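Local coordinates for protein glia-derived nexin (Homo sapiens, PDB 4DY0) that inhibits serine proteases such as thrombin, trypsin and urokinase, binds heparin, and promotes neurite extension by blocking thrombin, at residues A167-G172 / K323-V328; A237-S242 / V354-L359. All blocks are in the same frame, centred on the assembly; numbering follows the deposited sequence.

In the fold
Contact 1 sits in serpin sheet A, its centre about 9 Å from that of the chain, where strands 162-170 and 319-328 run side by side. Contact 2 lies further out, in sheet B, where the end of strand 232-239 meets the start of strand 358-364. The two centres are about 21 Å apart and the nearest atoms about 7 Å. Ile326 and Val328 of contact 1 pack on Met234 of strand 232-239, the strand whose end forms contact 2. The segments alternate along the chain: 167-172, 237-242, 323-328, 354-359. Between the last two runs the reactive loop with its predicted scissile bond, Arg346-Ser347: the loop leaves strand 319-328 of contact 1, and the chain passes through strand 351-353 before reaching strand 358-364 of contact 2.

Contact 1 (A167-G172 / K323-V328). With SO4 (sulfate ion), chain D.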
ATOM      1  N   ALA A 167       0.236  -5.138   7.411  1.00 32.51           N
ATOM      2  CA  ALA A 167       0.199  -3.794   7.978  1.00 30.05           C
ATOM      3  C   ALA A 167       1.472  -3.033   7.649  1.00 31.13           C
ATOM      4  O   ALA A 167       2.577  -3.540   7.853  1.00 34.94           O
ATOM      5  CB  ALA A 167      -0.003  -3.860   9.479  1.00 32.54           C
ATOM      6  N   VAL A 168       1.316  -1.814   7.141  1.00 29.64           N
ATOM      7  CA  VAL A 168       2.463  -0.992   6.760  1.00 30.57           C
ATOM      8  C   VAL A 168       2.390   0.404   7.384  1.00 29.30           C
ATOM      9  O   VAL A 168       1.359   1.074   7.303  1.00 26.06           O
ATOM     10  CB  VAL A 168       2.578  -0.852   5.227  1.00 29.22           C
ATOM     11  CG1 VAL A 168       3.895  -0.184   4.856  1.00 31.33           C
ATOM     12  CG2 VAL A 168       2.465  -2.209   4.556  1.00 32.25           C
ATOM     13  N   TYR A 169       3.482   0.833   8.014  1.00 30.17           N
ATOM     14  CA  TYR A 169       3.558   2.176   8.590  1.00 30.21           C
ATOM     15  C   TYR A 169       4.806   2.891   8.111  1.00 31.77           C
ATOM     16  O   TYR A 169       5.843   2.264   7.906  1.00 34.82           O
ATOM     17  CB  TYR A 169       3.551   2.146  10.122  1.00 33.33           C
ATOM     18  CG  TYR A 169       3.836   3.507  10.721  1.00 35.16           C
ATOM     19  CD1 TYR A 169       2.812   4.424  10.926  1.00 37.27           C
ATOM     20  CD2 TYR A 169       5.132   3.889  11.047  1.00 37.61           C
ATOM     21  CE1 TYR A 169       3.068   5.678  11.453  1.00 38.39           C
ATOM     22  CE2 TYR A 169       5.400   5.143  11.578  1.00 38.37           C
ATOM     23  CZ  TYR A 169       4.363   6.032  11.779  1.00 40.13           C
ATOM     24  OH  TYR A 169       4.613   7.280  12.303  1.00 45.41           O
ATOM     25  N   PHE A 170       4.712   4.208   7.946  1.00 31.13           N
ATOM     26  CA  PHE A 170       5.852   4.992   7.496  1.00 30.78           C
ATOM     27  C   PHE A 170       5.701   6.473   7.850  1.00 32.55           C
ATOM     28  O   PHE A 170       4.586   7.006   7.906  1.00 32.66           O
ATOM     29  CB  PHE A 170       6.049   4.805   5.987  1.00 30.77           C
ATOM     30  CG  PHE A 170       7.173   5.619   5.407  1.00 30.40           C
ATOM     31  CD1 PHE A 170       8.485   5.187   5.510  1.00 33.07           C
ATOM     32  CD2 PHE A 170       6.917   6.809   4.748  1.00 30.62           C
ATOM     33  CE1 PHE A 170       9.525   5.936   4.974  1.00 33.32           C
ATOM     34  CE2 PHE A 170       7.951   7.564   4.209  1.00 32.47           C
ATOM     35  CZ  PHE A 170       9.256   7.125   4.322  1.00 32.49           C
ATOM     36  N   LYS A 171       6.828   7.126   8.114  1.00 34.25           N
ATOM     37  CA  LYS A 171       6.854   8.575   8.285  1.00 37.35           C
ATOM     38  C   LYS A 171       8.097   9.168   7.634  1.00 37.62           C
ATOM     39  O   LYS A 171       7.997  10.000   6.731  1.00 39.47           O
ATOM     40  CB  LYS A 171       6.784   8.971   9.758  1.00 35.78           C
ATOM     41  CG  LYS A 171       6.712  10.474   9.956  1.00 36.96           C
ATOM     42  CD  LYS A 171       6.895  10.878  11.406  1.00 38.24           C
ATOM     43  CE  LYS A 171       6.831  12.389  11.545  1.00 40.00           C
ATOM     44  NZ  LYS A 171       6.873  12.822  12.966  1.00 42.65           N
ATOM     45  N   GLY A 172       9.267   8.734   8.088  1.00 38.13           N
ATOM     46  CA  GLY A 172      10.530   9.163   7.488  1.00 38.86           C
ATOM     47  C   GLY A 172      10.854  10.627   7.722  1.00 35.51           C
ATOM     48  O   GLY A 172      10.137  11.324   8.437  1.00 37.46           O
ATOM     49  N   LYS A 323      -3.835  -2.835   6.325  1.00 31.35           N
ATOM     50  CA  LYS A 323      -3.972  -1.505   6.894  1.00 26.89           C
ATOM     51  C   LYS A 323      -2.704  -0.712   6.626  1.00 27.30           C
ATOM     52  O   LYS A 323      -1.601  -1.169   6.916  1.00 30.87           O
ATOM     53  CB  LYS A 323      -4.254  -1.581   8.391  1.00 29.30           C
ATOM     54  CG  LYS A 323      -4.679  -0.260   9.006  1.00 32.62           C
ATOM     55  CD  LYS A 323      -5.530  -0.487  10.248  1.00 38.48           C
ATOM     56  CE  LYS A 323      -5.941   0.829  10.890  1.00 35.34           C
ATOM     57  NZ  LYS A 323      -6.979   0.613  11.933  1.00 37.04           N
ATOM     58  N   ALA A 324      -2.868   0.473   6.055  1.00 26.96           N
ATOM     59  CA  ALA A 324      -1.732   1.306   5.691  1.00 27.02           C
ATOM     60  C   ALA A 324      -1.862   2.646   6.383  1.00 26.08           C
ATOM     61  O   ALA A 324      -2.952   3.214   6.453  1.00 27.71           O
ATOM     62  CB  ALA A 324      -1.659   1.484   4.176  1.00 22.79           C
ATOM     63  N   LYS A 325      -0.748   3.147   6.899  1.00 26.89           N
ATOM     64  CA  LYS A 325      -0.765   4.380   7.671  1.00 29.64           C
ATOM     65  C   LYS A 325       0.512   5.176   7.436  1.00 30.30           C
ATOM     66  O   LYS A 325       1.612   4.692   7.696  1.00 28.90           O
ATOM     67  CB  LYS A 325      -0.933   4.061   9.157  1.00 29.24           C
ATOM     68  CG  LYS A 325      -0.928   5.269  10.077  1.00 36.56           C
ATOM     69  CD  LYS A 325      -1.468   4.889  11.449  1.00 35.16           C
ATOM     70  CE  LYS A 325      -1.371   6.036  12.427  1.00 50.95           C
ATOM     71  NZ  LYS A 325      -2.010   5.688  13.727  1.00 56.22           N
ATOM     72  N   ILE A 326       0.356   6.393   6.926  1.00 28.87           N
ATOM     73  CA  ILE A 326       1.488   7.276   6.699  1.00 31.76           C
ATOM     74  C   ILE A 326       1.217   8.649   7.306  1.00 31.92           C
ATOM     75  O   ILE A 326       0.132   9.204   7.149  1.00 32.34           O
ATOM     76  CB  ILE A 326       1.795   7.431   5.193  1.00 32.22           C
ATOM     77  CG1 ILE A 326       2.997   8.356   4.987  1.00 31.60           C
ATOM     78  CG2 ILE A 326       0.580   7.966   4.454  1.00 30.53           C
ATOM     79  CD1 ILE A 326       3.290   8.666   3.538  1.00 34.51           C
ATOM     80  N   GLU A 327       2.197   9.188   8.020  1.00 31.12           N
ATOM     81  CA  GLU A 327       2.080  10.543   8.528  1.00 32.60           C
ATOM     82  C   GLU A 327       2.880  11.514   7.668  1.00 31.37           C
ATOM     83  O   GLU A 327       4.029  11.250   7.312  1.00 32.58           O
ATOM     84  CB  GLU A 327       2.528  10.642   9.985  1.00 34.91           C
ATOM     85  CG  GLU A 327       2.503  12.077  10.498  1.00 44.37           C
ATOM     86  CD  GLU A 327       2.876  12.202  11.962  1.00 52.76           C
ATOM     87  OE1 GLU A 327       2.898  13.343  12.470  1.00 49.68           O
ATOM     88  OE2 GLU A 327       3.143  11.164  12.604  1.00 55.39           O
ATOM     89  N   VAL A 328       2.259  12.633   7.326  1.00 30.02           N
ATOM     90  CA  VAL A 328       2.936  13.675   6.579  1.00 31.75           C
ATOM     91  C   VAL A 328       3.118  14.890   7.480  1.00 32.76           C
ATOM     92  O   VAL A 328       2.140  15.519   7.883  1.00 37.28           O
ATOM     93  CB  VAL A 328       2.139  14.053   5.320  1.00 28.27           C
ATOM     94  CG1 VAL A 328       2.823  15.180   4.576  1.00 27.46           C
ATOM     95  CG2 VAL A 328       1.985  12.834   4.424  1.00 31.46           C
TER
HETATM   96  S   SO4 D 401      -5.041   2.859  14.457  1.00 74.48           S
HETATM   97  O1  SO4 D 401      -5.122   4.264  14.918  1.00101.10           O
HETATM   98  O2  SO4 D 401      -5.427   2.788  13.030  1.00 99.43           O
HETATM   99  O3  SO4 D 401      -3.653   2.370  14.616  1.00 85.04           O
HETATM  100  O4  SO4 D 401      -5.967   2.023  15.256  1.00 80.80           O
HETATM  101  O   HOH W   1       5.974  11.378   5.560  1.00 38.26           O
HETATM  102  O   HOH W   2       5.381  11.512  14.603  1.00 42.51           O
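Strands 167-170 and 323-328 are the parallel neighbours at the middle of serpin sheet A, in register from Ala167 beside Lys323 to Phe170 beside Ile326. Four backbone bonds join them, from Val168 N to Lys323 O (3.0 Å), Lys325 N to Val168 O, Phe170 N to Lys325 O, and Glu327 N to Phe170 O (3.2 Å). On one face, CG of Lys325 meets the edge of the Tyr169 ring at CD1 (3.9 Å), while the lysine's extended chain carries NZ away to Met145 O; NZ of Lys323 likewise goes to Asp147 O and Asn148 O, and also makes a weak bond to a sulfate, probably from the crystallisation liquor. These carbonyls belong to the loop after helix 127-141, which lies across this face. On the other face, CG1 of Ile326 comes to the ring edge of Phe170 at CD2 (4.2 Å), and both side chains rest on Phe372 of strand 369-376. This is the seam that serpins part when the cleaved reactive loop enters sheet A as an extra strand. Beyond the last bridge, Lys171 and Glu327 lie alongside each other, both fully extended with CG anti to N (chi1 -176° and 176°). Lys171 NZ stays 4.0 Å from Glu327 OE1, too far for a salt bridge, and a water accepts from NZ (2.6 Å) and donates to OE2 of Glu327 (3.0 Å). With an alanine here instead of Lys171, that water is likely to lose its NZ donor and the Glu327 carboxylate its nearby positive charge. A second water donates to the backbone O of both residues, 2.6 Å from that of Glu327.

Contact 2 (A237-S242 / V354-L359); sequences ALPTES and VDRPFL
Arg356 reaches across to Pro239 and grips its carbonyl oxygen end-on with two nitrogens, NH1 at 3.0 Å and NH2 at 3.2 Å from Pro239 O. That oxygen lies in the guanidinium plane, but the two donors see the carbonyl differently: NH2 meets the oxygen almost head-on, in line with the C=O bond (C=O...N 174°), whereas NH1 stands above the carbonyl plane. One face of the guanidinium is covered by Leu238, whose CD1 sits 3.5 Å from NH2 of Arg356, the two side chains crossing at about a right angle. Further back, CD of Arg356 touches CB of Ser242 (3.9 Å), so the arginine lies in the bend formed as 239-242 turns away from the strand.

Behind this grip stands Asp355, its OD1 met by NE of Arg356 in a 3.0 Å salt bridge, on the syn side though tilted out of the carboxylate plane. A bend at chi3 (-73°) folds the arginine chain so that NE can turn to its sequence neighbour while the far nitrogens point at Pro239. Deeper in, CB of Leu238 packs on CB of Phe358 (3.8 Å), and the Phe358 ring has CG1 of Val354 over one face. Next comes the sheet itself: Ala237 and Leu359 form an antiparallel hydrogen-bonded pair, Ala237 N to Leu359 O (2.9 Å) and Leu359 N to Ala237 O (2.8 Å). These strands belong to serpin sheet B, where Leu238 also bonds through its backbone to Asn221 and Phe358 to Ile376.

With three guanidinium nitrogens engaged, the group is probably hindered from rotating; its charge is probably balanced in part by Asp355 and likely polarises the Pro239 carbonyl, clasping the outgoing 239-242 turn to the segment that leads into strand 358-364.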
ATOM      1  N   ALA A 237       0.053  13.623  -7.325  1.00 22.45           N
ATOM      2  CA  ALA A 237      -0.589  14.080  -8.548  1.00 20.63           C
ATOM      3  C   ALA A 237      -2.019  14.530  -8.267  1.00 22.29           C
ATOM      4  O   ALA A 237      -2.742  13.905  -7.485  1.00 21.26           O
ATOM      5  CB  ALA A 237      -0.574  12.983  -9.599  1.00 17.85           C
ATOM      6  N   LEU A 238      -2.412  15.631  -8.893  1.00 21.42           N
ATOM      7  CA  LEU A 238      -3.792  16.084  -8.838  1.00 22.07           C
ATOM      8  C   LEU A 238      -4.075  16.900 -10.092  1.00 22.89           C
ATOM      9  O   LEU A 238      -3.141  17.373 -10.745  1.00 23.35           O
ATOM     10  CB  LEU A 238      -4.074  16.886  -7.558  1.00 21.16           C
ATOM     11  CG  LEU A 238      -3.733  18.377  -7.501  1.00 21.87           C
ATOM     12  CD1 LEU A 238      -4.406  19.006  -6.294  1.00 18.50           C
ATOM     13  CD2 LEU A 238      -2.225  18.607  -7.457  1.00 20.43           C
ATOM     14  N   PRO A 239      -5.364  17.056 -10.442  1.00 20.63           N
ATOM     15  CA  PRO A 239      -5.755  17.672 -11.711  1.00 19.19           C
ATOM     16  C   PRO A 239      -5.340  19.131 -11.807  1.00 20.08           C
ATOM     17  O   PRO A 239      -5.296  19.834 -10.804  1.00 19.19           O
ATOM     18  CB  PRO A 239      -7.288  17.572 -11.703  1.00 19.24           C
ATOM     19  CG  PRO A 239      -7.617  16.566 -10.635  1.00 19.94           C
ATOM     20  CD  PRO A 239      -6.531  16.700  -9.619  1.00 16.70           C
ATOM     21  N   THR A 240      -5.050  19.578 -13.021  1.00 24.09           N
ATOM     22  CA  THR A 240      -4.693  20.963 -13.257  1.00 24.46           C
ATOM     23  C   THR A 240      -5.892  21.871 -13.030  1.00 23.35           C
ATOM     24  O   THR A 240      -5.774  22.905 -12.383  1.00 22.94           O
ATOM     25  CB  THR A 240      -4.176  21.165 -14.694  1.00 28.36           C
ATOM     26  OG1 THR A 240      -3.039  20.321 -14.912  1.00 30.10           O
ATOM     27  CG2 THR A 240      -3.784  22.623 -14.926  1.00 25.69           C
ATOM     28  N   GLU A 241      -7.046  21.481 -13.564  1.00 21.98           N
ATOM     29  CA  GLU A 241      -8.248  22.302 -13.455  1.00 24.73           C
ATOM     30  C   GLU A 241      -9.146  21.799 -12.333  1.00 24.65           C
ATOM     31  O   GLU A 241      -9.298  20.595 -12.144  1.00 25.15           O
ATOM     32  CB  GLU A 241      -9.001  22.347 -14.794  1.00 23.98           C
ATOM     33  CG  GLU A 241      -8.170  22.941 -15.928  1.00 27.83           C
ATOM     34  CD  GLU A 241      -8.958  23.163 -17.207  1.00 34.76           C
ATOM     35  OE1 GLU A 241     -10.205  23.118 -17.164  1.00 37.97           O
ATOM     36  OE2 GLU A 241      -8.326  23.387 -18.261  1.00 37.05           O
ATOM     37  N   SER A 242      -9.731  22.726 -11.580  1.00 26.82           N
ATOM     38  CA  SER A 242     -10.563  22.350 -10.449  1.00 26.50           C
ATOM     39  C   SER A 242     -11.850  21.683 -10.918  1.00 28.59           C
ATOM     40  O   SER A 242     -12.508  20.985 -10.153  1.00 35.04           O
ATOM     41  CB  SER A 242     -10.868  23.562  -9.565  1.00 31.44           C
ATOM     42  OG  SER A 242     -11.875  24.380 -10.133  1.00 35.07           O
ATOM     43  N   VAL A 354      -1.601  21.611  -2.997  1.00 20.26           N
ATOM     44  CA  VAL A 354      -2.445  20.439  -2.861  1.00 21.33           C
ATOM     45  C   VAL A 354      -3.693  20.780  -2.053  1.00 23.83           C
ATOM     46  O   VAL A 354      -3.761  20.488  -0.861  1.00 24.93           O
ATOM     47  CB  VAL A 354      -1.677  19.296  -2.180  1.00 18.51           C
ATOM     48  CG1 VAL A 354      -2.581  18.105  -1.961  1.00 20.53           C
ATOM     49  CG2 VAL A 354      -0.474  18.906  -3.020  1.00 18.51           C
ATOM     50  N   ASP A 355      -4.677  21.394  -2.708  1.00 24.11           N
ATOM     51  CA  ASP A 355      -5.868  21.899  -2.020  1.00 21.62           C
ATOM     52  C   ASP A 355      -7.167  21.232  -2.483  1.00 21.15           C
ATOM     53  O   ASP A 355      -8.259  21.705  -2.174  1.00 22.43           O
ATOM     54  CB  ASP A 355      -5.968  23.417  -2.189  1.00 21.52           C
ATOM     55  CG  ASP A 355      -6.012  23.845  -3.651  1.00 24.40           C
ATOM     56  OD1 ASP A 355      -6.009  22.965  -4.537  1.00 24.70           O
ATOM     57  OD2 ASP A 355      -6.048  25.064  -3.920  1.00 26.50           O
ATOM     58  N   ARG A 356      -7.042  20.138  -3.226  1.00 19.26           N
ATOM     59  CA  ARG A 356      -8.199  19.393  -3.717  1.00 18.83           C
ATOM     60  C   ARG A 356      -7.832  17.910  -3.703  1.00 18.20           C
ATOM     61  O   ARG A 356      -6.656  17.572  -3.605  1.00 20.44           O
ATOM     62  CB  ARG A 356      -8.564  19.846  -5.136  1.00 18.72           C
ATOM     63  CG  ARG A 356      -8.961  21.316  -5.251  1.00 17.85           C
ATOM     64  CD  ARG A 356      -8.794  21.864  -6.676  1.00 18.52           C
ATOM     65  NE  ARG A 356      -7.384  22.047  -7.018  1.00 20.08           N
ATOM     66  CZ  ARG A 356      -6.768  21.471  -8.049  1.00 20.33           C
ATOM     67  NH1 ARG A 356      -7.438  20.683  -8.880  1.00 19.35           N
ATOM     68  NH2 ARG A 356      -5.479  21.699  -8.260  1.00 19.34           N
ATOM     69  N   PRO A 357      -8.831  17.016  -3.787  1.00 17.52           N
ATOM     70  CA  PRO A 357      -8.530  15.580  -3.734  1.00 15.67           C
ATOM     71  C   PRO A 357      -7.331  15.208  -4.608  1.00 16.21           C
ATOM     72  O   PRO A 357      -7.215  15.685  -5.744  1.00 16.04           O
ATOM     73  CB  PRO A 357      -9.810  14.941  -4.267  1.00 15.92           C
ATOM     74  CG  PRO A 357     -10.896  15.896  -3.823  1.00 17.03           C
ATOM     75  CD  PRO A 357     -10.278  17.281  -3.904  1.00 17.27           C
ATOM     76  N   PHE A 358      -6.445  14.366  -4.080  1.00 15.21           N
ATOM     77  CA  PHE A 358      -5.188  14.060  -4.755  1.00 16.60           C
ATOM     78  C   PHE A 358      -4.769  12.600  -4.637  1.00 18.17           C
ATOM     79  O   PHE A 358      -5.279  11.852  -3.802  1.00 19.12           O
ATOM     80  CB  PHE A 358      -4.058  14.962  -4.234  1.00 16.98           C
ATOM     81  CG  PHE A 358      -3.732  14.765  -2.772  1.00 18.08           C
ATOM     82  CD1 PHE A 358      -4.506  15.363  -1.785  1.00 17.62           C
ATOM     83  CD2 PHE A 358      -2.639  14.003  -2.385  1.00 19.24           C
ATOM     84  CE1 PHE A 358      -4.206  15.196  -0.437  1.00 17.14           C
ATOM     85  CE2 PHE A 358      -2.327  13.829  -1.037  1.00 18.25           C
ATOM     86  CZ  PHE A 358      -3.116  14.426  -0.064  1.00 19.26           C
ATOM     87  N   LEU A 359      -3.828  12.211  -5.488  1.00 21.30           N
ATOM     88  CA  LEU A 359      -3.257  10.878  -5.473  1.00 21.90           C
ATOM     89  C   LEU A 359      -1.820  10.967  -4.983  1.00 22.73           C
ATOM     90  O   LEU A 359      -1.123  11.935  -5.271  1.00 23.38           O
ATOM     91  CB  LEU A 359      -3.261  10.296  -6.886  1.00 27.54           C
ATOM     92  CG  LEU A 359      -2.740   8.866  -7.024  1.00 31.85           C
ATOM     93  CD1 LEU A 359      -3.876   7.886  -6.815  1.00 34.43           C
ATOM     94  CD2 LEU A 359      -2.108   8.658  -8.388  1.00 38.97           C
TER